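Phosphoribosylformylglycinamidine synthase 2 (Thermus thermophilus, PDB 3VIU) belongs to the PurM-like (AIR synthase related) family, with two N-terminal-type and two C-terminal-type domains in one chain, and carries ADP and a magnesium ion. Local coordinates at residues Asp122-Gly127 and Lys139-Gly144; Gln603-Asp608 and Thr674-Glu679; Ile249-Val254 and Glu321-Arg326. All blocks are in the same frame, centred on the assembly; numbering follows the deposited sequence.

Interaction 1: Asp122-Gly127 and Lys139-Gly144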
ATOM      1  N   ASP A 122       6.236  -1.790   2.298  1.00 21.38           N
ATOM      2  CA  ASP A 122       6.669  -0.952   1.190  1.00 23.82           C
ATOM      3  C   ASP A 122       6.337  -1.568  -0.169  1.00 22.25           C
ATOM      4  O   ASP A 122       6.446  -2.777  -0.359  1.00 23.77           O
ATOM      5  CB  ASP A 122       8.172  -0.685   1.292  1.00 27.87           C
ATOM      6  CG  ASP A 122       8.985  -1.959   1.410  1.00 35.17           C
ATOM      7  OD1 ASP A 122       8.776  -2.706   2.391  1.00 39.47           O
ATOM      8  OD2 ASP A 122       9.833  -2.219   0.528  1.00 38.00           O
ATOM      9  N   SER A 123       5.920  -0.727  -1.106  1.00 19.81           N
ATOM     10  CA  SER A 123       5.583  -1.180  -2.444  1.00 17.51           C
ATOM     11  C   SER A 123       6.513  -0.410  -3.376  1.00 16.97           C
ATOM     12  O   SER A 123       6.337   0.795  -3.596  1.00 17.20           O
ATOM     13  CB  SER A 123       4.115  -0.867  -2.742  1.00 18.40           C
ATOM     14  OG  SER A 123       3.595  -1.754  -3.716  1.00 21.13           O
ATOM     15  N   LEU A 124       7.503  -1.111  -3.925  1.00 15.08           N
ATOM     16  CA  LEU A 124       8.510  -0.485  -4.779  1.00 12.98           C
ATOM     17  C   LEU A 124       8.592  -0.949  -6.239  1.00 12.77           C
ATOM     18  O   LEU A 124       8.472  -2.136  -6.553  1.00 11.21           O
ATOM     19  CB  LEU A 124       9.885  -0.654  -4.121  1.00 10.97           C
ATOM     20  CG  LEU A 124       9.952  -0.373  -2.618  1.00 10.98           C
ATOM     21  CD1 LEU A 124      11.357  -0.627  -2.102  1.00 11.88           C
ATOM     22  CD2 LEU A 124       9.540   1.072  -2.343  1.00 12.63           C
ATOM     23  N   ARG A 125       8.833   0.018  -7.117  1.00 13.47           N
ATOM     24  CA  ARG A 125       8.953  -0.213  -8.551  1.00 13.96           C
ATOM     25  C   ARG A 125      10.122   0.593  -9.108  1.00 13.80           C
ATOM     26  O   ARG A 125      10.141   1.812  -9.004  1.00 15.00           O
ATOM     27  CB  ARG A 125       7.660   0.205  -9.262  1.00 12.38           C
ATOM     28  CG  ARG A 125       6.424  -0.569  -8.809  1.00 10.78           C
ATOM     29  CD  ARG A 125       6.528  -2.040  -9.199  1.00 11.02           C
ATOM     30  NE  ARG A 125       5.303  -2.767  -8.897  1.00  7.90           N
ATOM     31  CZ  ARG A 125       5.025  -3.333  -7.729  1.00  7.08           C
ATOM     32  NH1 ARG A 125       3.871  -3.959  -7.576  1.00  5.64           N
ATOM     33  NH2 ARG A 125       5.893  -3.292  -6.720  1.00  4.28           N
ATOM     34  N   PHE A 126      11.094  -0.104  -9.694  1.00 16.39           N
ATOM     35  CA  PHE A 126      12.272   0.518 -10.298  1.00 15.05           C
ATOM     36  C   PHE A 126      12.500  -0.135 -11.664  1.00 15.55           C
ATOM     37  O   PHE A 126      11.880  -1.158 -11.981  1.00 14.59           O
ATOM     38  CB  PHE A 126      13.509   0.278  -9.430  1.00 15.09           C
ATOM     39  CG  PHE A 126      13.381   0.788  -8.034  1.00 15.95           C
ATOM     40  CD1 PHE A 126      13.215   2.143  -7.789  1.00 16.72           C
ATOM     41  CD2 PHE A 126      13.448  -0.088  -6.955  1.00 15.78           C
ATOM     42  CE1 PHE A 126      13.119   2.627  -6.478  1.00 18.13           C
ATOM     43  CE2 PHE A 126      13.353   0.380  -5.645  1.00 18.14           C
ATOM     44  CZ  PHE A 126      13.188   1.743  -5.405  1.00 17.29           C
ATOM     45  N   GLY A 127      13.398   0.447 -12.459  1.00 13.94           N
ATOM     46  CA  GLY A 127      13.705  -0.109 -13.763  1.00 14.01           C
ATOM     47  C   GLY A 127      14.440  -1.423 -13.585  1.00 16.71           C
ATOM     48  O   GLY A 127      14.563  -1.887 -12.453  1.00 16.48           O
ATOM     49  N   LYS A 139      18.971   1.136  -3.420  1.00 15.35           N
ATOM     50  CA  LYS A 139      19.804   1.309  -2.244  1.00 17.85           C
ATOM     51  C   LYS A 139      19.297   2.505  -1.451  1.00 17.84           C
ATOM     52  O   LYS A 139      19.131   2.422  -0.238  1.00 19.33           O
ATOM     53  CB  LYS A 139      21.266   1.511  -2.645  1.00 18.44           C
ATOM     54  CG  LYS A 139      21.998   0.228  -3.017  1.00 21.46           C
ATOM     55  CD  LYS A 139      23.280   0.528  -3.786  1.00 24.96           C
ATOM     56  CE  LYS A 139      24.273  -0.612  -3.687  1.00 27.34           C
ATOM     57  NZ  LYS A 139      23.705  -1.890  -4.161  1.00 30.56           N
ATOM     58  N   GLY A 140      19.028   3.605  -2.151  1.00 16.09           N
ATOM     59  CA  GLY A 140      18.537   4.805  -1.502  1.00 14.50           C
ATOM     60  C   GLY A 140      17.240   4.665  -0.710  1.00 15.25           C
ATOM     61  O   GLY A 140      17.220   4.969   0.488  1.00 14.91           O
ATOM     62  N   VAL A 141      16.161   4.202  -1.343  1.00 14.42           N
ATOM     63  CA  VAL A 141      14.900   4.102  -0.616  1.00 14.54           C
ATOM     64  C   VAL A 141      14.912   3.091   0.523  1.00 15.22           C
ATOM     65  O   VAL A 141      14.326   3.358   1.564  1.00 15.57           O
ATOM     66  CB  VAL A 141      13.646   3.832  -1.552  1.00 13.02           C
ATOM     67  CG1 VAL A 141      13.913   4.300  -2.962  1.00  8.12           C
ATOM     68  CG2 VAL A 141      13.243   2.388  -1.510  1.00 14.00           C
ATOM     69  N   VAL A 142      15.565   1.942   0.368  1.00 17.10           N
ATOM     70  CA  VAL A 142      15.566   1.004   1.488  1.00 18.41           C
ATOM     71  C   VAL A 142      16.448   1.538   2.628  1.00 19.44           C
ATOM     72  O   VAL A 142      16.158   1.303   3.799  1.00 21.47           O
ATOM     73  CB  VAL A 142      16.022  -0.427   1.081  1.00 18.63           C
ATOM     74  CG1 VAL A 142      15.396  -0.810  -0.245  1.00 17.64           C
ATOM     75  CG2 VAL A 142      17.534  -0.519   1.038  1.00 20.70           C
ATOM     76  N   SER A 143      17.518   2.254   2.295  1.00 19.97           N
ATOM     77  CA  SER A 143      18.372   2.837   3.332  1.00 20.95           C
ATOM     78  C   SER A 143      17.507   3.822   4.106  1.00 21.88           C
ATOM     79  O   SER A 143      17.478   3.803   5.336  1.00 24.60           O
ATOM     80  CB  SER A 143      19.543   3.616   2.726  1.00 21.22           C
ATOM     81  OG  SER A 143      20.470   2.771   2.080  1.00 26.55           O
ATOM     82  N   GLY A 144      16.812   4.684   3.364  1.00 20.69           N
ATOM     83  CA  GLY A 144      15.949   5.686   3.966  1.00 19.08           C
ATOM     84  C   GLY A 144      14.786   5.102   4.745  1.00 18.52           C
ATOM     85  O   GLY A 144      14.437   5.599   5.818  1.00 18.00           O
TER

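Interaction 2: Gln603-Asp608 and Thr674-Glu679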
ATOM      1  N   GLN A 603     -10.743 -18.943  -1.845  1.00 14.83           N
ATOM      2  CA  GLN A 603     -10.328 -18.212  -0.647  1.00 16.56           C
ATOM      3  C   GLN A 603     -11.097 -18.686   0.586  1.00 17.61           C
ATOM      4  O   GLN A 603     -10.538 -18.791   1.677  1.00 16.64           O
ATOM      5  CB  GLN A 603     -10.527 -16.699  -0.825  1.00 15.43           C
ATOM      6  CG  GLN A 603      -9.715 -16.078  -1.956  1.00 16.09           C
ATOM      7  CD  GLN A 603      -9.409 -14.598  -1.745  1.00 14.25           C
ATOM      8  OE1 GLN A 603      -8.887 -13.937  -2.635  1.00 14.51           O
ATOM      9  NE2 GLN A 603      -9.724 -14.081  -0.564  1.00 13.11           N
ATOM     10  N   GLU A 604     -12.381 -18.969   0.411  1.00 19.58           N
ATOM     11  CA  GLU A 604     -13.191 -19.439   1.523  1.00 20.68           C
ATOM     12  C   GLU A 604     -12.880 -20.895   1.804  1.00 20.11           C
ATOM     13  O   GLU A 604     -12.946 -21.337   2.952  1.00 20.50           O
ATOM     14  CB  GLU A 604     -14.676 -19.256   1.223  1.00 23.52           C
ATOM     15  CG  GLU A 604     -15.083 -17.795   1.227  1.00 30.47           C
ATOM     16  CD  GLU A 604     -16.479 -17.564   0.692  1.00 33.36           C
ATOM     17  OE1 GLU A 604     -16.874 -16.382   0.554  1.00 33.56           O
ATOM     18  OE2 GLU A 604     -17.176 -18.562   0.412  1.00 35.11           O
ATOM     19  N   ALA A 605     -12.530 -21.643   0.763  1.00 16.89           N
ATOM     20  CA  ALA A 605     -12.198 -23.044   0.960  1.00 15.34           C
ATOM     21  C   ALA A 605     -10.909 -23.152   1.772  1.00 15.86           C
ATOM     22  O   ALA A 605     -10.816 -23.959   2.700  1.00 15.82           O
ATOM     23  CB  ALA A 605     -12.035 -23.742  -0.375  1.00 14.85           C
ATOM     24  N   ILE A 606      -9.915 -22.328   1.443  1.00 14.48           N
ATOM     25  CA  ILE A 606      -8.655 -22.399   2.168  1.00 14.50           C
ATOM     26  C   ILE A 606      -8.779 -21.897   3.607  1.00 13.78           C
ATOM     27  O   ILE A 606      -8.149 -22.447   4.511  1.00 13.23           O
ATOM     28  CB  ILE A 606      -7.504 -21.651   1.422  1.00 14.78           C
ATOM     29  CG1 ILE A 606      -6.165 -22.011   2.062  1.00 14.79           C
ATOM     30  CG2 ILE A 606      -7.701 -20.141   1.487  1.00 15.79           C
ATOM     31  CD1 ILE A 606      -5.959 -23.491   2.257  1.00 12.67           C
ATOM     32  N   ARG A 607      -9.589 -20.868   3.832  1.00 13.27           N
ATOM     33  CA  ARG A 607      -9.762 -20.380   5.195  1.00 15.95           C
ATOM     34  C   ARG A 607     -10.479 -21.444   6.039  1.00 16.81           C
ATOM     35  O   ARG A 607     -10.094 -21.691   7.183  1.00 17.10           O
ATOM     36  CB  ARG A 607     -10.548 -19.057   5.226  1.00 14.59           C
ATOM     37  CG  ARG A 607      -9.813 -17.884   4.573  1.00 19.46           C
ATOM     38  CD  ARG A 607     -10.398 -16.521   4.983  1.00 22.09           C
ATOM     39  NE  ARG A 607     -11.818 -16.385   4.658  1.00 22.71           N
ATOM     40  CZ  ARG A 607     -12.295 -15.926   3.505  1.00 22.45           C
ATOM     41  NH1 ARG A 607     -11.467 -15.540   2.538  1.00 22.13           N
ATOM     42  NH2 ARG A 607     -13.605 -15.861   3.317  1.00 19.10           N
ATOM     43  N   ASP A 608     -11.507 -22.079   5.476  1.00 17.80           N
ATOM     44  CA  ASP A 608     -12.240 -23.120   6.196  1.00 20.19           C
ATOM     45  C   ASP A 608     -11.301 -24.243   6.586  1.00 20.61           C
ATOM     46  O   ASP A 608     -11.265 -24.676   7.741  1.00 19.53           O
ATOM     47  CB  ASP A 608     -13.362 -23.703   5.340  1.00 22.17           C
ATOM     48  CG  ASP A 608     -14.547 -22.782   5.239  1.00 29.57           C
ATOM     49  OD1 ASP A 608     -14.718 -21.931   6.142  1.00 33.24           O
ATOM     50  OD2 ASP A 608     -15.319 -22.907   4.265  1.00 34.73           O
ATOM     51  N   THR A 674     -10.448 -33.535   1.244  1.00 25.00           N
ATOM     52  CA  THR A 674     -10.928 -33.757  -0.111  1.00 25.68           C
ATOM     53  C   THR A 674     -12.453 -33.728  -0.166  1.00 25.50           C
ATOM     54  O   THR A 674     -13.049 -33.361  -1.178  1.00 27.07           O
ATOM     55  CB  THR A 674     -10.411 -35.096  -0.671  1.00 26.01           C
ATOM     56  OG1 THR A 674     -10.834 -36.171   0.176  1.00 26.66           O
ATOM     57  CG2 THR A 674      -8.888 -35.079  -0.751  1.00 25.67           C
ATOM     58  N   LEU A 675     -13.087 -34.110   0.929  1.00 24.61           N
ATOM     59  CA  LEU A 675     -14.536 -34.105   0.983  1.00 25.52           C
ATOM     60  C   LEU A 675     -14.992 -32.645   0.953  1.00 25.51           C
ATOM     61  O   LEU A 675     -15.951 -32.294   0.264  1.00 25.42           O
ATOM     62  CB  LEU A 675     -14.999 -34.803   2.266  1.00 28.22           C
ATOM     63  CG  LEU A 675     -16.425 -35.357   2.352  1.00 31.27           C
ATOM     64  CD1 LEU A 675     -17.428 -34.223   2.468  1.00 31.64           C
ATOM     65  CD2 LEU A 675     -16.706 -36.225   1.124  1.00 32.72           C
ATOM     66  N   LEU A 676     -14.279 -31.789   1.684  1.00 25.50           N
ATOM     67  CA  LEU A 676     -14.604 -30.366   1.748  1.00 24.92           C
ATOM     68  C   LEU A 676     -14.481 -29.691   0.376  1.00 25.62           C
ATOM     69  O   LEU A 676     -15.401 -29.003  -0.072  1.00 24.43           O
ATOM     70  CB  LEU A 676     -13.697 -29.674   2.775  1.00 24.70           C
ATOM     71  CG  LEU A 676     -13.802 -28.159   3.004  1.00 25.63           C
ATOM     72  CD1 LEU A 676     -13.205 -27.805   4.365  1.00 25.39           C
ATOM     73  CD2 LEU A 676     -13.068 -27.399   1.895  1.00 26.34           C
ATOM     74  N   LEU A 677     -13.354 -29.897  -0.296  1.00 25.42           N
ATOM     75  CA  LEU A 677     -13.155 -29.291  -1.605  1.00 26.65           C
ATOM     76  C   LEU A 677     -14.231 -29.741  -2.587  1.00 28.93           C
ATOM     77  O   LEU A 677     -14.734 -28.940  -3.378  1.00 29.18           O
ATOM     78  CB  LEU A 677     -11.772 -29.644  -2.148  1.00 24.81           C
ATOM     79  CG  LEU A 677     -10.605 -29.133  -1.307  1.00 23.60           C
ATOM     80  CD1 LEU A 677      -9.306 -29.638  -1.897  1.00 22.09           C
ATOM     81  CD2 LEU A 677     -10.634 -27.616  -1.251  1.00 19.61           C
ATOM     82  N   GLU A 678     -14.585 -31.021  -2.534  1.00 29.85           N
ATOM     83  CA  GLU A 678     -15.612 -31.559  -3.419  1.00 30.01           C
ATOM     84  C   GLU A 678     -16.975 -30.915  -3.187  1.00 30.32           C
ATOM     85  O   GLU A 678     -17.682 -30.596  -4.138  1.00 30.66           O
ATOM     86  CB  GLU A 678     -15.713 -33.069  -3.239  1.00 29.70           C
ATOM     87  CG  GLU A 678     -14.915 -33.849  -4.255  1.00 31.70           C
ATOM     88  CD  GLU A 678     -14.441 -35.174  -3.721  1.00 33.70           C
ATOM     89  OE1 GLU A 678     -15.192 -35.803  -2.942  1.00 34.64           O
ATOM     90  OE2 GLU A 678     -13.320 -35.590  -4.086  1.00 35.05           O
ATOM     91  N   GLU A 679     -17.342 -30.724  -1.924  1.00 31.07           N
ATOM     92  CA  GLU A 679     -18.625 -30.110  -1.597  1.00 32.69           C
ATOM     93  C   GLU A 679     -18.666 -28.657  -2.057  1.00 31.89           C
ATOM     94  O   GLU A 679     -19.728 -28.034  -2.064  1.00 32.22           O
ATOM     95  CB  GLU A 679     -18.893 -30.182  -0.089  1.00 35.03           C
ATOM     96  CG  GLU A 679     -18.885 -31.601   0.463  1.00 41.06           C
ATOM     97  CD  GLU A 679     -19.310 -31.682   1.919  1.00 44.07           C
ATOM     98  OE1 GLU A 679     -18.734 -30.953   2.758  1.00 45.92           O
ATOM     99  OE2 GLU A 679     -20.219 -32.489   2.223  1.00 46.66           O
TER

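Interaction 3: Ile249-Val254 and Glu321-Arg326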
ATOM      1  N   ILE A 249      -4.797  11.129  22.892  1.00 26.51           N
ATOM      2  CA  ILE A 249      -6.076  10.572  22.488  1.00 28.68           C
ATOM      3  C   ILE A 249      -6.527   9.443  23.396  1.00 29.33           C
ATOM      4  O   ILE A 249      -7.721   9.311  23.681  1.00 30.08           O
ATOM      5  CB  ILE A 249      -6.059  10.025  21.067  1.00 28.83           C
ATOM      6  CG1 ILE A 249      -7.381   9.298  20.811  1.00 29.71           C
ATOM      7  CG2 ILE A 249      -4.858   9.120  20.872  1.00 32.34           C
ATOM      8  CD1 ILE A 249      -7.403   8.400  19.611  1.00 30.95           C
ATOM      9  N   GLU A 250      -5.583   8.617  23.839  1.00 29.09           N
ATOM     10  CA  GLU A 250      -5.935   7.512  24.719  1.00 29.85           C
ATOM     11  C   GLU A 250      -6.526   8.034  26.019  1.00 29.66           C
ATOM     12  O   GLU A 250      -7.229   7.311  26.721  1.00 29.44           O
ATOM     13  CB  GLU A 250      -4.717   6.636  24.988  1.00 29.16           C
ATOM     14  CG  GLU A 250      -4.424   5.703  23.834  1.00 32.23           C
ATOM     15  CD  GLU A 250      -3.139   4.929  24.004  1.00 33.67           C
ATOM     16  OE1 GLU A 250      -2.979   4.234  25.033  1.00 36.14           O
ATOM     17  OE2 GLU A 250      -2.290   5.011  23.097  1.00 36.12           O
ATOM     18  N   LEU A 251      -6.248   9.300  26.325  1.00 29.80           N
ATOM     19  CA  LEU A 251      -6.781   9.931  27.524  1.00 29.48           C
ATOM     20  C   LEU A 251      -8.045  10.691  27.171  1.00 31.18           C
ATOM     21  O   LEU A 251      -8.633  11.358  28.020  1.00 32.42           O
ATOM     22  CB  LEU A 251      -5.768  10.892  28.136  1.00 27.85           C
ATOM     23  CG  LEU A 251      -4.519  10.230  28.719  1.00 30.18           C
ATOM     24  CD1 LEU A 251      -3.680  11.273  29.443  1.00 28.19           C
ATOM     25  CD2 LEU A 251      -4.927   9.113  29.672  1.00 29.51           C
ATOM     26  N   ASP A 252      -8.458  10.593  25.911  1.00 32.27           N
ATOM     27  CA  ASP A 252      -9.665  11.265  25.445  1.00 33.78           C
ATOM     28  C   ASP A 252      -9.607  12.763  25.738  1.00 33.16           C
ATOM     29  O   ASP A 252     -10.549  13.341  26.290  1.00 33.65           O
ATOM     30  CB  ASP A 252     -10.893  10.654  26.126  1.00 36.02           C
ATOM     31  CG  ASP A 252     -12.194  11.207  25.588  1.00 38.74           C
ATOM     32  OD1 ASP A 252     -12.520  10.923  24.414  1.00 39.02           O
ATOM     33  OD2 ASP A 252     -12.886  11.928  26.341  1.00 41.31           O
ATOM     34  N   LEU A 253      -8.498  13.389  25.358  1.00 31.70           N
ATOM     35  CA  LEU A 253      -8.316  14.815  25.588  1.00 30.30           C
ATOM     36  C   LEU A 253      -8.572  15.648  24.332  1.00 29.56           C
ATOM     37  O   LEU A 253      -8.640  16.880  24.395  1.00 28.90           O
ATOM     38  CB  LEU A 253      -6.896  15.071  26.082  1.00 28.94           C
ATOM     39  CG  LEU A 253      -6.515  14.295  27.339  1.00 28.54           C
ATOM     40  CD1 LEU A 253      -5.047  14.522  27.661  1.00 28.59           C
ATOM     41  CD2 LEU A 253      -7.400  14.740  28.491  1.00 27.14           C
ATOM     42  N   VAL A 254      -8.730  14.977  23.199  1.00 27.03           N
ATOM     43  CA  VAL A 254      -8.936  15.680  21.943  1.00 26.33           C
ATOM     44  C   VAL A 254     -10.189  15.267  21.184  1.00 26.80           C
ATOM     45  O   VAL A 254     -10.666  14.142  21.311  1.00 28.30           O
ATOM     46  CB  VAL A 254      -7.715  15.485  21.023  1.00 24.91           C
ATOM     47  CG1 VAL A 254      -6.465  16.032  21.703  1.00 22.55           C
ATOM     48  CG2 VAL A 254      -7.531  14.005  20.713  1.00 22.62           C
ATOM     49  N   GLU A 321      -1.605  19.921  27.272  1.00 25.99           N
ATOM     50  CA  GLU A 321      -0.268  20.490  27.411  1.00 26.98           C
ATOM     51  C   GLU A 321       0.610  19.588  28.266  1.00 25.25           C
ATOM     52  O   GLU A 321       1.768  19.327  27.932  1.00 23.43           O
ATOM     53  CB  GLU A 321      -0.357  21.889  28.031  1.00 28.14           C
ATOM     54  CG  GLU A 321      -1.473  22.732  27.431  1.00 33.62           C
ATOM     55  CD  GLU A 321      -1.508  24.155  27.955  1.00 36.47           C
ATOM     56  OE1 GLU A 321      -1.245  24.356  29.163  1.00 38.81           O
ATOM     57  OE2 GLU A 321      -1.815  25.068  27.156  1.00 36.98           O
ATOM     58  N   GLU A 322       0.042  19.099  29.361  1.00 25.26           N
ATOM     59  CA  GLU A 322       0.769  18.228  30.273  1.00 26.70           C
ATOM     60  C   GLU A 322       1.168  16.929  29.591  1.00 25.74           C
ATOM     61  O   GLU A 322       2.286  16.439  29.783  1.00 24.78           O
ATOM     62  CB  GLU A 322      -0.069  17.975  31.531  1.00 27.66           C
ATOM     63  CG  GLU A 322      -0.266  19.265  32.339  1.00 32.74           C
ATOM     64  CD  GLU A 322      -1.097  19.087  33.593  1.00 33.95           C
ATOM     65  OE1 GLU A 322      -1.321  20.098  34.293  1.00 34.92           O
ATOM     66  OE2 GLU A 322      -1.523  17.947  33.880  1.00 35.63           O
ATOM     67  N   VAL A 323       0.267  16.380  28.784  1.00 24.30           N
ATOM     68  CA  VAL A 323       0.584  15.161  28.062  1.00 23.52           C
ATOM     69  C   VAL A 323       1.874  15.379  27.279  1.00 24.15           C
ATOM     70  O   VAL A 323       2.805  14.582  27.377  1.00 24.33           O
ATOM     71  CB  VAL A 323      -0.529  14.766  27.077  1.00 22.72           C
ATOM     72  CG1 VAL A 323      -0.038  13.643  26.168  1.00 23.95           C
ATOM     73  CG2 VAL A 323      -1.752  14.297  27.840  1.00 23.54           C
ATOM     74  N   PHE A 324       1.940  16.463  26.514  1.00 24.67           N
ATOM     75  CA  PHE A 324       3.141  16.733  25.739  1.00 26.87           C
ATOM     76  C   PHE A 324       4.311  17.089  26.628  1.00 27.64           C
ATOM     77  O   PHE A 324       5.454  16.786  26.301  1.00 28.71           O
ATOM     78  CB  PHE A 324       2.889  17.837  24.712  1.00 25.94           C
ATOM     79  CG  PHE A 324       2.173  17.351  23.495  1.00 26.88           C
ATOM     80  CD1 PHE A 324       0.893  16.817  23.595  1.00 26.29           C
ATOM     81  CD2 PHE A 324       2.797  17.365  22.255  1.00 26.30           C
ATOM     82  CE1 PHE A 324       0.252  16.301  22.485  1.00 27.68           C
ATOM     83  CE2 PHE A 324       2.165  16.850  21.136  1.00 26.31           C
ATOM     84  CZ  PHE A 324       0.891  16.317  21.246  1.00 28.40           C
ATOM     85  N   GLY A 325       4.027  17.728  27.756  1.00 28.97           N
ATOM     86  CA  GLY A 325       5.095  18.077  28.676  1.00 28.70           C
ATOM     87  C   GLY A 325       5.785  16.805  29.143  1.00 28.51           C
ATOM     88  O   GLY A 325       7.009  16.746  29.233  1.00 27.38           O
ATOM     89  N   ARG A 326       4.989  15.777  29.426  1.00 28.44           N
ATOM     90  CA  ARG A 326       5.524  14.500  29.879  1.00 29.64           C
ATOM     91  C   ARG A 326       6.480  13.867  28.867  1.00 29.72           C
ATOM     92  O   ARG A 326       7.435  13.186  29.252  1.00 29.28           O
ATOM     93  CB  ARG A 326       4.386  13.524  30.193  1.00 29.71           C
ATOM     94  CG  ARG A 326       3.648  13.840  31.479  1.00 30.26           C
ATOM     95  CD  ARG A 326       2.890  12.624  31.979  1.00 30.12           C
ATOM     96  NE  ARG A 326       1.606  12.437  31.311  1.00 31.08           N
ATOM     97  CZ  ARG A 326       0.528  13.176  31.552  1.00 30.46           C
ATOM     98  NH1 ARG A 326       0.580  14.157  32.445  1.00 31.10           N
ATOM     99  NH2 ARG A 326      -0.605  12.926  30.908  1.00 31.07           N
TER

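Interaction 1: Asp122-Gly127 and Lys139-Gly144
V141 holds CG1 beside its backbone N, with chi1 at -24°, well short of a staggered value; CG1 then faces F126, and CG2 sits between L124 and F126. L124 and F126 both carry CG beside the backbone N and anti to the carbonyl carbon; L124 then runs on extended, with CD1 anti to CA (chi2 178°). This extended arm runs past the valine in the opposite direction, and its CD1 reaches V141 CG2 at 3.6 Å. F126 meets the same valine head on with its ring edge: CZ lies 3.6 Å from V141 CG1 and 3.9 Å from V141 CG2, both methyls close to the ring plane. A beta-branched valine suits this place because its short fork touches both partners at once. V142 adds a looser touch, its CG1 standing 4.4 Å from L124 CD1. No hydrogen bond crosses the contact. R125, on the other side of the strand, gives NH2 to L124 O (2.8 Å) and forms a salt bridge through NH1 with D160.

Strand 116-126 and helix 132-152 are the first two elements of a beta-alpha-beta unit completed by strand 156-163, which lies parallel to the first strand. The short segments run nearly antiparallel, at 165° with their axes 10.8 Å apart, as a helix returning over its sheet should. V173 of strand 172-182 touches both L124 and V141, while P95 and A99 of helix 95-112 pack against V141 as well.

Interaction 2: Gln603-Asp608 and Thr674-Glu679
L676 is the first residue of 674-679 to meet the other helix. Its CG is anti to the backbone N (chi1 178°), which carries both methyls out toward 603-608, where they divide the work. CD2 lies 4.2 Å from A605 O and 4.4 Å from A605 CB, while CD1 rests 4.2 Å from D608 CB, so the branched end spans nearly one helical turn of its partner. L677 follows. It starts off to the flank of the contact, but its extended arm brings CD2 to 4.2 Å from A605 CB. The small alanine thus receives both leucines, and its CA is 6.8 Å from the CA of L677. The segments run nearly antiparallel, at 155°, with axes 10.5 Å apart.

L677 also touches I567 of strand 563-567, which places the contact on the helical layer of a C-terminal-type domain.

With no hydrogen bond between the segments, cohesion here comes from dispersion and the burial of apolar surface; the one charged residue taking part, D608, contributes its CB and gives its carboxylate, through OD2, to a salt bridge with R680.

Interaction 3: Ile249-Val254 and Glu321-Arg326
V323 gathers the two leucines of 249-254 on a single methyl. With chi1 at 169°, its CG1 is anti to the backbone N, and CG2 is left beside that N, facing the other segment. L251 CD1 lies 3.9 Å from V323 CG2; L253 CD1 is modelled 3.3 Å from the same V323 CG2, closer than two methyls normally come, so the exact distance is doubtful. The two leucines share one conformation, CG beside the backbone N and the far arm extended, yet they arrive differently: L251 slides past the valine in the opposite direction, whereas L253 crosses it at a slant. Leucine suits both places because its branch point lies one carbon further out than valine's, and its methyls can reach from the turn to the helix.

R326 borders the patch: the edge of its guanidinium, at NH2, lies 3.8 Å from L251 CD1. A bend at chi3 (-82°) folds this arginine back along its own helix, and one face of the group lies over V323 CA and E322 O. The charge is answered by E247, which forms a salt bridge with NH2.

Between the leucines, D252 adopts a positive phi of 55°, and its N bonds back to I249 O (2.7 Å), one of the two bonds that, with that phi, make the Schellman motif closing helix 235-250. Through L251 and L253 this helix-to-strand turn of the alpha/beta C-terminal-type domain packs against helix 317-326 before the chain enters strand 254-259.

Along the chain the order is interaction 1, interaction 3, interaction 2. Their centres lie 38 Å (1 and 2), 36 Å (1 and 3) and 49 Å (2 and 3) apart, and no two touch; even the nearest atoms of interactions 1 and 2 are about 17 Å apart. Interaction 1 belongs to the first N-terminal-type domain, the others to the two C-terminal-type domains, whose seven-stranded sheets have identical strand order. Interaction 2 packs helix 596-611 itself on helix 670-679, whereas interaction 3 uses the turn after helix 235-250 against helix 317-326. The chain thus repeats one architecture, with equivalent regions in contact through different elements.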